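Local coordinates for protein putative glycyl-glycine endopeptidase lytM (Ruminococcus gnavus, PDB 3NYY) that belongs to peptidase family M23 and probably acts as a metalloendopeptidase, perhaps cleaving glycyl-glycine bonds, at residues Q15-F18 / R19-P22. Residues are numbered along the deposited sequence; the frame is centred on the assembly and turned at random.
Sequences QPDF and RRQP. With SO4 (sulfate ion), chain E.
Arg19 N donates to Gln15 O over 3.0 Å, nearly straight at 167°, and Arg20 N reaches Pro16 O over the same 3.0 Å, two i to i+4 bonds of the short helix 16-20, with Gln15 at its N-cap. Beyond them Gln21 N makes weak bonds to the carbonyls of Asp17 and Phe18, and Gln21 takes positive phi (59°) as the chain leaves the helix. Its side chain, bent at chi2, turns back so that NE2 donates to Phe18 O at 2.9 Å. The same nitrogen stands 3.7 Å above the centre of the Phe18 ring, with amide and ring planes nearly perpendicular, while OE1 accepts from Trp88. With CG anti to the backbone N (chi1 178°), the Phe18 ring runs alongside the Gln21 side chain and packs on helix 77-88, joining two helices of the LytM N-terminal domain. Replacing Phe18 with an alanine would probably open a gap against helix 77-88 and leave the Gln21 amide without its aromatic platform. Asp17 and Arg20 run alongside each other in a salt bridge: Arg20 NH2 approaches OD1 of Asp17 at 3.1 Å from above the carboxylate, yet within its own guanidinium plane. One water bridges OD1 and Arg20 NE, and OD2 pairs with Arg7. Arg19 NH1 donates at 2.8 Å to O1 of a sulfate, probably from the crystallisation liquor, which Arg117 also hydrogen-bonds.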
# COMPACT_ATOMS: atom_id res chain seq x y z
N GLN A 15 -7.15 -19.14 13.22
CA GLN A 15 -5.73 -19.46 13.17
C GLN A 15 -5.01 -18.36 12.38
O GLN A 15 -5.41 -18.02 11.27
CB GLN A 15 -5.47 -20.83 12.53
CG GLN A 15 -6.19 -21.96 13.32
CD GLN A 15 -5.92 -23.38 12.79
OE1 GLN A 15 -4.95 -23.62 12.10
NE2 GLN A 15 -6.83 -24.31 13.08
N PRO A 16 -3.94 -17.81 12.97
CA PRO A 16 -3.26 -16.69 12.30
C PRO A 16 -2.82 -16.96 10.85
O PRO A 16 -2.95 -16.06 10.00
CB PRO A 16 -2.04 -16.48 13.17
CG PRO A 16 -2.52 -16.84 14.54
CD PRO A 16 -3.40 -18.03 14.31
N ASP A 17 -2.32 -18.17 10.54
CA ASP A 17 -1.89 -18.43 9.17
C ASP A 17 -3.08 -18.48 8.19
O ASP A 17 -2.94 -18.07 7.05
CB ASP A 17 -1.08 -19.73 9.06
CG ASP A 17 0.28 -19.65 9.70
OD1 ASP A 17 0.84 -18.55 9.88
OD2 ASP A 17 0.82 -20.72 10.03
N PHE A 18 -4.24 -18.97 8.62
CA PHE A 18 -5.42 -18.88 7.79
C PHE A 18 -5.82 -17.42 7.56
O PHE A 18 -6.10 -17.00 6.42
CB PHE A 18 -6.57 -19.68 8.38
CG PHE A 18 -7.82 -19.59 7.58
CD1 PHE A 18 -8.01 -20.43 6.47
CD2 PHE A 18 -8.78 -18.63 7.85
CE1 PHE A 18 -9.18 -20.35 5.71
CE2 PHE A 18 -9.94 -18.53 7.07
CZ PHE A 18 -10.13 -19.39 5.99
N ARG A 19 -5.84 -16.65 8.62
CA ARG A 19 -6.25 -15.25 8.48
C ARG A 19 -5.38 -14.47 7.52
O ARG A 19 -5.85 -13.58 6.81
CB ARG A 19 -6.34 -14.56 9.82
CG ARG A 19 -7.36 -15.15 10.73
CD ARG A 19 -7.35 -14.48 12.09
NE ARG A 19 -7.83 -13.10 12.01
CZ ARG A 19 -7.84 -12.22 13.01
NH1 ARG A 19 -7.36 -12.53 14.22
NH2 ARG A 19 -8.33 -10.99 12.82
N ARG A 20 -4.08 -14.82 7.53
CA ARG A 20 -3.12 -14.14 6.65
C ARG A 20 -3.28 -14.46 5.15
O ARG A 20 -2.91 -13.66 4.31
CB ARG A 20 -1.70 -14.45 7.15
CG ARG A 20 -0.57 -13.78 6.31
CD ARG A 20 0.79 -13.85 7.00
NE ARG A 20 1.10 -15.22 7.44
CZ ARG A 20 1.76 -16.12 6.73
NH1 ARG A 20 2.24 -15.85 5.52
NH2 ARG A 20 1.93 -17.34 7.23
N GLN A 21 -3.84 -15.64 4.83
CA GLN A 21 -4.13 -16.08 3.46
C GLN A 21 -2.88 -16.13 2.60
O GLN A 21 -2.78 -15.44 1.61
CB GLN A 21 -5.18 -15.18 2.82
CG GLN A 21 -6.50 -15.17 3.51
CD GLN A 21 -7.46 -16.26 3.11
OE1 GLN A 21 -7.92 -16.32 1.96
NE2 GLN A 21 -7.77 -17.17 4.09
N PRO A 22 -1.88 -16.95 3.00
CA PRO A 22 -0.59 -16.91 2.28
C PRO A 22 -0.72 -17.59 0.91
O PRO A 22 -0.89 -18.79 0.84
CB PRO A 22 0.33 -17.70 3.20
CG PRO A 22 -0.53 -18.58 4.00
CD PRO A 22 -1.86 -17.89 4.12
S SO4 E . -7.74 -10.50 17.67
O1 SO4 E . -8.09 -10.86 16.30
O2 SO4 E . -8.81 -9.66 18.20
O3 SO4 E . -7.57 -11.72 18.46
O4 SO4 E . -6.49 -9.74 17.69
O HOH W 1 0.56 -15.91 10.13